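Local coordinates for protein cystathionine gamma-lyase (Saccharomyces cerevisiae, PDB 1N8P) that is a pyridoxal-5'-phosphate-dependent enzyme of the Cys/Met metabolism family, a tetramer whose subunits share the fold of the aminotransferase clan, at residues A[59-64]-A[73-78]; A[68-73]-A[215-220]; A[327-332]-A[382-387]. All blocks are in the same frame, centred on the assembly; numbering follows the deposited sequence.

Contact 1 (A[59-64]-A[73-78]); sequences NLERAV and GLAFSS. With PLP (pyridoxal-5'-phosphate), chain E.
Glu61 reaches from helix 55-67 to the backbone of strand 72-76, and its carboxylate meets Ala75 N. Its CG stands opposite the carbonyl carbon (chi1 -64°) and the chain then runs straight, which lays CG and CD beside the Leu74-Ala75 peptide and ends at OE2. There Ala75 N donates a hydrogen bond of 2.7 Å to Glu61 OE2, nearly straight at 163°, arriving on the anti side and 29° out of the carboxylate plane. The other oxygen, Glu61 OE1, lies 3.5 Å from Gly73 O; since both are acceptors, no bond joins them. Arg57 also makes a long, weak ion pair with OE2.

A glutamate suits this place because strand 72-76 is the outermost of the seven-stranded sheet within this chain, the sheet of the large domain in fold type I pyridoxal-phosphate enzymes. Leu74 and Phe76 bond their backbones to strand 214-218, while the N-H of Ala75 points the other way and is received by the carboxylate, as a neighbouring strand's carbonyl might otherwise do. Gly73, with no side chain between helix and strand, lets its CA come to 4.6 Å from Glu61 CA.

Just before Glu61 on the helix, Leu60 brings its CD2 branch to 3.9 Å from Ala75 CB, a small methyl that also packs against Val215. The side chain of Leu74 starts out on the other face of the strand, toward Tyr224 and Leu227 of helix 221-234, although its CD2 still passes 4.1 Å from Glu61 OE2.

Past the strand, Ser78 N-caps helix 79-88 through OG and Ala81 N, and OG is also bonded to Gly235 O of the second subunit. Ser78 CB rests 3.3 Å from O3P of pyridoxal-5'-phosphate, which Gly79 N and Ser80 OG hydrogen-bond.

Contact 2 (A[68-73]-A[215-220]); sequences ENAQYG and VLATNN
Tyr72 lies along the end of strand 214-218, its side chain on the same face as that of its antiparallel partner Thr218. From the backbone, Tyr72 CB passes 4.2 Å from Thr218 OG1. A chi1 of -49° keeps CG beside the backbone N and near Thr218 O, and the ring then extends beside the turn that follows the strand, presenting its edge to the carbonyl oxygens of Thr218 and Asn219. Farther out, Tyr72 CE1 is 3.4 Å from Asn219 O, and the hydroxyl at the tip lies beyond the contact. Tyr224 of helix 221-234 stacks on the ring, so a flat aromatic side chain fits between helix and strand end.

The two backbones pair by Tyr72 N to Thr218 O and by Thr218 N to Tyr72 O, the latter 3.0 Å long, although both oxygens are less surely placed. Gly73 and Ala217 form the next, non-hydrogen-bonded pair, and Gly73 CA sends a C-H toward Leu216 O at 3.1 Å. On the face of Ala217, small methyls meet: Ala70 CB is 3.8 Å from Ala217 CB. Glu68 adds CB at 4.1 Å to the same methyl, Ala217 CB, while its carboxylate turns to His199. Asn69, with positive phi, closes helix 55-67 in a Schellman motif. Strand order 1-7-6-5-4-2-3, with 214-218 the antiparallel member beside the first strand, is the signature of fold type I pyridoxal-phosphate enzymes.

Contact 3 (A[327-332]-A[382-387]); sequences RLFTLA and EDIKQA
A chi1 of -178° stretches the side chain of Asp383 away from its own backbone N and carries the carboxylate from the helix to the backbone of Arg327 and Leu328; a chi1 of -72° in Phe329 swings its ring alongside. The contact belongs to the smaller C-terminal domain of the fold type I architecture, where helix 377-392 packs beside the link between helix 316-325 and strand 330-331, an outermost strand of the five-stranded sheet within this chain.

Each oxygen of Asp383 takes one of two successive backbone N-H groups. Leu328 N donates to Asp383 OD2 over 3.1 Å, arriving from well above the carboxylate plane, and Arg327 N gives a weaker bond of 3.4 Å to Asp383 OD1. A short acid suits the task, since two oxygens on one branch can serve adjacent amides in a buried spot. Leu328 lays its CB 3.4 Å from the same Asp383 OD2 and sends its branches on toward Leu380 and Asp379.

The Phe329 ring turns an edge to this carboxylate, with CD1 3.6 Å from Asp383 OD2 and the two planes only 15° apart. Further along the Phe329 ring, CE1 meets Ile384 CD1 at 3.5 Å; the isoleucine reaches it through its longer branch and also packs on Phe322 and Leu271.

Arg327 uses its charge elsewhere, in a salt bridge to Asp6 of the third subunit, while CD2 of Leu328 lies above one face of its guanidinium, toward the rim. Within the helix, Lys385 NZ bridges to Glu382 OE2 at 3.1 Å, nearly in line with the C-O bond.

Overall arrangement
From the N terminus, contact 1 closes first: helix 55-67 turns back through a short loop, and strand 72-76 passes beside it. That loop and the start of the strand serve contact 2, whose partner 215-220 comes some 140 residues later, so the two contacts cross along the chain, share Gly73 and touch, as where Leu74 N lies 3.0 Å from Leu216 O. Together they tie helix 55-67 and the first strand to the antiparallel strand 214-218 of the large sheet. Contact 3 follows in series, closing a loop of about 50 residues in the C-terminal part, its centre about 34 Å from that of contact 1.

Contact 1 (A[59-64]-A[73-78])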
loop_
_atom_site.group_PDB
_atom_site.type_symbol
_atom_site.label_atom_id
_atom_site.label_comp_id
_atom_site.label_asym_id
_atom_site.label_seq_id
_atom_site.Cartn_x
_atom_site.Cartn_y
_atom_site.Cartn_z
ATOM N N ASN A 59 -17.543 5.123 1.157
ATOM C CA ASN A 59 -17.606 5.506 -0.242
ATOM C C ASN A 59 -17.758 4.312 -1.144
ATOM O O ASN A 59 -18.449 4.394 -2.144
ATOM C CB ASN A 59 -16.371 6.298 -0.653
ATOM C CG ASN A 59 -16.403 7.726 -0.164
ATOM O OD1 ASN A 59 -17.483 8.322 0.010
ATOM N ND2 ASN A 59 -15.221 8.299 0.041
ATOM N N LEU A 60 -17.101 3.204 -0.810
ATOM C CA LEU A 60 -17.200 1.996 -1.619
ATOM C C LEU A 60 -18.638 1.591 -1.592
ATOM O O LEU A 60 -19.292 1.494 -2.629
ATOM C CB LEU A 60 -16.337 0.877 -1.029
ATOM C CG LEU A 60 -16.656 -0.588 -1.379
ATOM C CD1 LEU A 60 -16.501 -0.822 -2.847
ATOM C CD2 LEU A 60 -15.749 -1.529 -0.579
ATOM N N GLU A 61 -19.133 1.373 -0.382
ATOM C CA GLU A 61 -20.517 1.002 -0.154
ATOM C C GLU A 61 -21.526 1.826 -0.948
ATOM O O GLU A 61 -22.438 1.285 -1.543
ATOM C CB GLU A 61 -20.797 1.074 1.347
ATOM C CG GLU A 61 -19.971 0.050 2.146
ATOM C CD GLU A 61 -20.221 0.133 3.615
ATOM O OE1 GLU A 61 -20.818 1.149 4.024
ATOM O OE2 GLU A 61 -19.825 -0.788 4.366
ATOM N N ARG A 62 -21.353 3.141 -0.976
ATOM C CA ARG A 62 -22.255 4.010 -1.726
ATOM C C ARG A 62 -22.198 3.649 -3.190
ATOM O O ARG A 62 -23.222 3.537 -3.876
ATOM C CB ARG A 62 -21.834 5.472 -1.586
ATOM C CG ARG A 62 -21.975 6.068 -0.199
ATOM C CD ARG A 62 -21.524 7.514 -0.234
ATOM N NE ARG A 62 -21.283 8.031 1.106
ATOM C CZ ARG A 62 -22.241 8.409 1.947
ATOM N NH1 ARG A 62 -23.519 8.333 1.586
ATOM N NH2 ARG A 62 -21.914 8.861 3.151
ATOM N N ALA A 63 -20.977 3.483 -3.682
ATOM C CA ALA A 63 -20.783 3.146 -5.090
ATOM C C ALA A 63 -21.421 1.809 -5.429
ATOM O O ALA A 63 -22.211 1.737 -6.358
ATOM C CB ALA A 63 -19.299 3.144 -5.435
ATOM N N VAL A 64 -21.107 0.752 -4.678
ATOM C CA VAL A 64 -21.706 -0.542 -4.996
ATOM C C VAL A 64 -23.240 -0.474 -4.995
ATOM O O VAL A 64 -23.880 -0.902 -5.959
ATOM C CB VAL A 64 -21.241 -1.650 -4.038
ATOM C CG1 VAL A 64 -22.048 -2.902 -4.284
ATOM C CG2 VAL A 64 -19.778 -1.950 -4.271
ATOM N N GLY A 73 -25.677 -0.122 1.096
ATOM C CA GLY A 73 -24.544 -1.003 0.851
ATOM C C GLY A 73 -23.742 -1.232 2.128
ATOM O O GLY A 73 -23.764 -0.411 3.048
ATOM N N LEU A 74 -23.040 -2.358 2.197
ATOM C CA LEU A 74 -22.224 -2.702 3.374
ATOM C C LEU A 74 -21.095 -3.660 2.975
ATOM O O LEU A 74 -21.346 -4.725 2.432
ATOM C CB LEU A 74 -23.078 -3.376 4.467
ATOM C CG LEU A 74 -24.164 -2.579 5.189
ATOM C CD1 LEU A 74 -24.864 -3.524 6.126
ATOM C CD2 LEU A 74 -23.572 -1.405 5.967
ATOM N N ALA A 75 -19.851 -3.293 3.237
ATOM C CA ALA A 75 -18.768 -4.178 2.863
ATOM C C ALA A 75 -18.349 -4.954 4.072
ATOM O O ALA A 75 -18.628 -4.552 5.190
ATOM C CB ALA A 75 -17.619 -3.396 2.330
ATOM N N PHE A 76 -17.716 -6.095 3.834
ATOM C CA PHE A 76 -17.217 -6.968 4.898
ATOM C C PHE A 76 -15.903 -7.638 4.454
ATOM O O PHE A 76 -15.502 -7.535 3.286
ATOM C CB PHE A 76 -18.250 -8.045 5.254
ATOM C CG PHE A 76 -19.574 -7.497 5.739
ATOM C CD1 PHE A 76 -20.609 -7.237 4.838
ATOM C CD2 PHE A 76 -19.791 -7.254 7.100
ATOM C CE1 PHE A 76 -21.842 -6.745 5.286
ATOM C CE2 PHE A 76 -21.027 -6.763 7.560
ATOM C CZ PHE A 76 -22.052 -6.508 6.653
ATOM N N SER A 77 -15.235 -8.319 5.384
ATOM C CA SER A 77 -13.971 -9.001 5.105
ATOM C C SER A 77 -14.031 -9.897 3.875
ATOM O O SER A 77 -13.148 -9.889 3.046
ATOM C CB SER A 77 -13.591 -9.852 6.289
ATOM O OG SER A 77 -13.712 -9.132 7.500
ATOM N N SER A 78 -15.098 -10.654 3.734
ATOM C CA SER A 78 -15.219 -11.575 2.607
ATOM C C SER A 78 -16.667 -11.783 2.204
ATOM O O SER A 78 -17.581 -11.319 2.893
ATOM C CB SER A 78 -14.636 -12.967 2.972
ATOM O OG SER A 78 -14.883 -13.345 4.330
HETATM N N1 PLP E . -19.585 -16.960 -3.383
HETATM C C2 PLP E . -19.354 -17.099 -4.736
HETATM C C2A PLP E . -20.608 -17.231 -5.594
HETATM C C3 PLP E . -17.926 -17.095 -5.168
HETATM O O3 PLP E . -17.805 -17.198 -6.514
HETATM C C4 PLP E . -16.876 -16.964 -4.210
HETATM C C4A PLP E . -15.438 -17.001 -4.646
HETATM C C5 PLP E . -17.277 -16.822 -2.781
HETATM C C6 PLP E . -18.611 -16.820 -2.416
HETATM C C5A PLP E . -16.166 -16.595 -1.742
HETATM O O4P PLP E . -15.907 -15.229 -1.477
HETATM P P PLP E . -14.860 -14.837 -0.384
HETATM O O1P PLP E . -14.707 -13.415 -0.571
HETATM O O2P PLP E . -13.597 -15.604 -0.716
HETATM O O3P PLP E . -15.479 -15.295 0.850
#

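Contact 2 (A[68-73]-A[215-220])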
loop_
_atom_site.group_PDB
_atom_site.type_symbol
_atom_site.label_atom_id
_atom_site.label_comp_id
_atom_site.label_asym_id
_atom_site.label_seq_id
_atom_site.Cartn_x
_atom_site.Cartn_y
_atom_site.Cartn_z
ATOM N N GLU A 68 -25.834 -1.158 -7.861
ATOM C CA GLU A 68 -26.809 -2.201 -7.624
ATOM C C GLU A 68 -28.229 -1.650 -7.547
ATOM O O GLU A 68 -29.133 -2.342 -7.086
ATOM C CB GLU A 68 -26.485 -2.935 -6.345
ATOM C CG GLU A 68 -27.009 -4.348 -6.330
ATOM C CD GLU A 68 -26.472 -5.161 -7.498
ATOM O OE1 GLU A 68 -25.279 -5.513 -7.484
ATOM O OE2 GLU A 68 -27.245 -5.444 -8.446
ATOM N N ASN A 69 -28.421 -0.416 -8.018
ATOM C CA ASN A 69 -29.723 0.260 -8.006
ATOM C C ASN A 69 -30.333 0.076 -6.657
ATOM O O ASN A 69 -31.481 -0.313 -6.556
ATOM C CB ASN A 69 -30.672 -0.336 -9.043
ATOM C CG ASN A 69 -31.956 0.467 -9.179
ATOM O OD1 ASN A 69 -31.927 1.690 -9.110
ATOM N ND2 ASN A 69 -33.077 -0.214 -9.396
ATOM N N ALA A 70 -29.563 0.351 -5.619
ATOM C CA ALA A 70 -30.036 0.157 -4.265
ATOM C C ALA A 70 -29.801 1.334 -3.332
ATOM O O ALA A 70 -28.919 2.165 -3.532
ATOM C CB ALA A 70 -29.389 -1.100 -3.679
ATOM N N GLN A 71 -30.600 1.380 -2.283
ATOM C CA GLN A 71 -30.482 2.448 -1.322
ATOM C C GLN A 71 -29.299 2.255 -0.374
ATOM O O GLN A 71 -28.633 3.221 -0.002
ATOM C CB GLN A 71 -31.790 2.554 -0.524
ATOM C CG GLN A 71 -32.948 3.182 -1.298
ATOM C CD GLN A 71 -32.732 4.649 -1.539
ATOM O OE1 GLN A 71 -32.613 5.431 -0.591
ATOM N NE2 GLN A 71 -32.665 5.039 -2.811
ATOM N N TYR A 72 -29.027 1.005 -0.008
ATOM C CA TYR A 72 -27.955 0.710 0.934
ATOM C C TYR A 72 -26.866 -0.295 0.514
ATOM O O TYR A 72 -27.099 -1.191 -0.293
ATOM C CB TYR A 72 -28.586 0.261 2.262
ATOM C CG TYR A 72 -29.678 1.204 2.737
ATOM C CD1 TYR A 72 -31.014 1.017 2.350
ATOM C CD2 TYR A 72 -29.375 2.311 3.545
ATOM C CE1 TYR A 72 -32.019 1.907 2.753
ATOM C CE2 TYR A 72 -30.372 3.206 3.955
ATOM C CZ TYR A 72 -31.686 2.997 3.553
ATOM O OH TYR A 72 -32.661 3.883 3.949
ATOM N N GLY A 73 -25.677 -0.122 1.096
ATOM C CA GLY A 73 -24.544 -1.003 0.851
ATOM C C GLY A 73 -23.742 -1.232 2.128
ATOM O O GLY A 73 -23.764 -0.411 3.048
ATOM N N VAL A 215 -19.607 -7.515 -0.346
ATOM C CA VAL A 215 -20.556 -6.426 -0.095
ATOM C C VAL A 215 -21.990 -6.810 -0.417
ATOM O O VAL A 215 -22.236 -7.639 -1.298
ATOM C CB VAL A 215 -20.234 -5.152 -0.897
ATOM C CG1 VAL A 215 -18.940 -4.588 -0.417
ATOM C CG2 VAL A 215 -20.190 -5.456 -2.394
ATOM N N LEU A 216 -22.930 -6.209 0.307
ATOM C CA LEU A 216 -24.338 -6.463 0.068
ATOM C C LEU A 216 -24.983 -5.110 -0.142
ATOM O O LEU A 216 -24.383 -4.048 0.135
ATOM C CB LEU A 216 -24.957 -7.223 1.262
ATOM C CG LEU A 216 -25.658 -6.693 2.536
ATOM C CD1 LEU A 216 -25.155 -7.465 3.783
ATOM C CD2 LEU A 216 -25.425 -5.218 2.727
ATOM N N ALA A 217 -26.189 -5.151 -0.687
ATOM C CA ALA A 217 -26.988 -3.952 -0.903
ATOM C C ALA A 217 -28.461 -4.326 -0.688
ATOM O O ALA A 217 -28.884 -5.467 -0.963
ATOM C CB ALA A 217 -26.774 -3.414 -2.299
ATOM N N THR A 218 -29.220 -3.373 -0.147
ATOM C CA THR A 218 -30.656 -3.529 0.089
ATOM C C THR A 218 -31.314 -2.161 0.175
ATOM O O THR A 218 -30.684 -1.158 0.521
ATOM C CB THR A 218 -30.994 -4.251 1.381
ATOM O OG1 THR A 218 -30.499 -3.493 2.478
ATOM C CG2 THR A 218 -30.372 -5.617 1.414
ATOM N N ASN A 219 -32.602 -2.151 -0.150
ATOM C CA ASN A 219 -33.433 -0.960 -0.148
ATOM C C ASN A 219 -34.186 -0.907 1.162
ATOM O O ASN A 219 -34.703 0.130 1.547
ATOM C CB ASN A 219 -34.401 -1.053 -1.314
ATOM C CG ASN A 219 -33.733 -0.784 -2.628
ATOM O OD1 ASN A 219 -34.116 -1.316 -3.657
ATOM N ND2 ASN A 219 -32.730 0.071 -2.600
ATOM N N ASN A 220 -34.216 -2.043 1.846
ATOM C CA ASN A 220 -34.906 -2.216 3.116
ATOM C C ASN A 220 -34.141 -1.584 4.279
ATOM O O ASN A 220 -33.221 -2.197 4.831
ATOM C CB ASN A 220 -35.081 -3.714 3.345
ATOM C CG ASN A 220 -35.896 -4.030 4.556
ATOM O OD1 ASN A 220 -36.283 -5.171 4.772
ATOM N ND2 ASN A 220 -36.160 -3.025 5.362
#

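Contact 3 (A[327-332]-A[382-387])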
loop_
_atom_site.group_PDB
_atom_site.type_symbol
_atom_site.label_atom_id
_atom_site.label_comp_id
_atom_site.label_asym_id
_atom_site.label_seq_id
_atom_site.Cartn_x
_atom_site.Cartn_y
_atom_site.Cartn_z
ATOM N N ARG A 327 -2.612 -22.272 -22.876
ATOM C CA ARG A 327 -1.530 -21.331 -22.711
ATOM C C ARG A 327 -2.001 -20.034 -22.077
ATOM O O ARG A 327 -1.397 -19.540 -21.112
ATOM C CB ARG A 327 -0.908 -21.035 -24.065
ATOM C CG ARG A 327 0.174 -19.997 -24.011
ATOM C CD ARG A 327 0.796 -19.813 -25.356
ATOM N NE ARG A 327 -0.098 -19.178 -26.313
ATOM C CZ ARG A 327 -0.181 -17.865 -26.466
ATOM N NH1 ARG A 327 0.569 -17.087 -25.715
ATOM N NH2 ARG A 327 -0.960 -17.330 -27.392
ATOM N N LEU A 328 -3.086 -19.497 -22.622
ATOM C CA LEU A 328 -3.647 -18.243 -22.146
ATOM C C LEU A 328 -4.537 -18.369 -20.905
ATOM O O LEU A 328 -4.495 -17.502 -20.036
ATOM C CB LEU A 328 -4.398 -17.564 -23.295
ATOM C CG LEU A 328 -3.512 -17.164 -24.479
ATOM C CD1 LEU A 328 -4.309 -16.338 -25.469
ATOM C CD2 LEU A 328 -2.310 -16.374 -23.960
ATOM N N PHE A 329 -5.353 -19.419 -20.813
ATOM C CA PHE A 329 -6.189 -19.592 -19.618
ATOM C C PHE A 329 -5.287 -20.162 -18.556
ATOM O O PHE A 329 -4.363 -20.888 -18.861
ATOM C CB PHE A 329 -7.367 -20.538 -19.879
ATOM C CG PHE A 329 -8.425 -19.938 -20.744
ATOM C CD1 PHE A 329 -8.189 -19.709 -22.077
ATOM C CD2 PHE A 329 -9.639 -19.551 -20.207
ATOM C CE1 PHE A 329 -9.147 -19.103 -22.873
ATOM C CE2 PHE A 329 -10.600 -18.942 -20.994
ATOM C CZ PHE A 329 -10.346 -18.720 -22.332
ATOM N N THR A 330 -5.544 -19.851 -17.304
ATOM C CA THR A 330 -4.667 -20.348 -16.264
ATOM C C THR A 330 -5.363 -21.239 -15.269
ATOM O O THR A 330 -6.346 -20.855 -14.648
ATOM C CB THR A 330 -3.968 -19.164 -15.566
ATOM O OG1 THR A 330 -3.045 -18.578 -16.495
ATOM C CG2 THR A 330 -3.241 -19.590 -14.336
ATOM N N LEU A 331 -4.835 -22.450 -15.131
ATOM C CA LEU A 331 -5.396 -23.430 -14.219
ATOM C C LEU A 331 -5.223 -22.960 -12.786
ATOM O O LEU A 331 -4.105 -22.806 -12.301
ATOM C CB LEU A 331 -4.708 -24.776 -14.426
ATOM C CG LEU A 331 -5.270 -25.970 -13.672
ATOM C CD1 LEU A 331 -6.672 -26.267 -14.148
ATOM C CD2 LEU A 331 -4.366 -27.154 -13.912
ATOM N N ALA A 332 -6.348 -22.724 -12.116
ATOM C CA ALA A 332 -6.356 -22.255 -10.732
ATOM C C ALA A 332 -7.782 -22.296 -10.199
ATOM O O ALA A 332 -8.669 -22.858 -10.830
ATOM C CB ALA A 332 -5.833 -20.844 -10.671
ATOM N N GLU A 382 -8.770 -18.952 -30.323
ATOM C CA GLU A 382 -7.756 -19.791 -30.944
ATOM C C GLU A 382 -7.001 -20.634 -29.928
ATOM O O GLU A 382 -6.403 -21.650 -30.262
ATOM C CB GLU A 382 -6.772 -18.939 -31.734
ATOM C CG GLU A 382 -6.145 -19.678 -32.928
ATOM C CD GLU A 382 -7.152 -20.075 -34.024
ATOM O OE1 GLU A 382 -6.736 -20.751 -34.993
ATOM O OE2 GLU A 382 -8.350 -19.708 -33.928
ATOM N N ASP A 383 -7.034 -20.227 -28.674
ATOM C CA ASP A 383 -6.341 -20.985 -27.654
ATOM C C ASP A 383 -7.190 -22.150 -27.093
ATOM O O ASP A 383 -6.643 -23.144 -26.610
ATOM C CB ASP A 383 -5.902 -20.053 -26.532
ATOM C CG ASP A 383 -5.124 -20.775 -25.466
ATOM O OD1 ASP A 383 -4.149 -21.463 -25.826
ATOM O OD2 ASP A 383 -5.479 -20.664 -24.274
ATOM N N ILE A 384 -8.518 -22.020 -27.143
ATOM C CA ILE A 384 -9.419 -23.072 -26.687
ATOM C C ILE A 384 -9.353 -24.185 -27.737
ATOM O O ILE A 384 -9.308 -25.360 -27.404
ATOM C CB ILE A 384 -10.872 -22.586 -26.632
ATOM C CG1 ILE A 384 -11.010 -21.404 -25.675
ATOM C CG2 ILE A 384 -11.762 -23.726 -26.218
ATOM C CD1 ILE A 384 -10.957 -21.788 -24.233
ATOM N N LYS A 385 -9.354 -23.787 -29.009
ATOM C CA LYS A 385 -9.279 -24.710 -30.141
ATOM C C LYS A 385 -8.025 -25.546 -29.990
ATOM O O LYS A 385 -8.062 -26.764 -29.828
ATOM C CB LYS A 385 -9.208 -23.925 -31.459
ATOM C CG LYS A 385 -10.356 -22.948 -31.644
ATOM C CD LYS A 385 -10.279 -22.180 -32.956
ATOM C CE LYS A 385 -11.384 -21.105 -33.030
ATOM N NZ LYS A 385 -11.348 -20.259 -34.277
ATOM N N GLN A 386 -6.908 -24.846 -30.041
ATOM C CA GLN A 386 -5.593 -25.423 -29.905
ATOM C C GLN A 386 -5.480 -26.360 -28.709
ATOM O O GLN A 386 -4.545 -27.154 -28.637
ATOM C CB GLN A 386 -4.584 -24.280 -29.793
ATOM C CG GLN A 386 -3.157 -24.660 -29.462
ATOM C CD GLN A 386 -2.963 -25.019 -28.015
ATOM O OE1 GLN A 386 -3.604 -24.448 -27.130
ATOM N NE2 GLN A 386 -2.066 -25.957 -27.756
ATOM N N ALA A 387 -6.419 -26.293 -27.773
ATOM C CA ALA A 387 -6.329 -27.152 -26.597
ATOM C C ALA A 387 -7.293 -28.323 -26.615
ATOM O O ALA A 387 -7.110 -29.280 -25.864
ATOM C CB ALA A 387 -6.520 -26.335 -25.331
#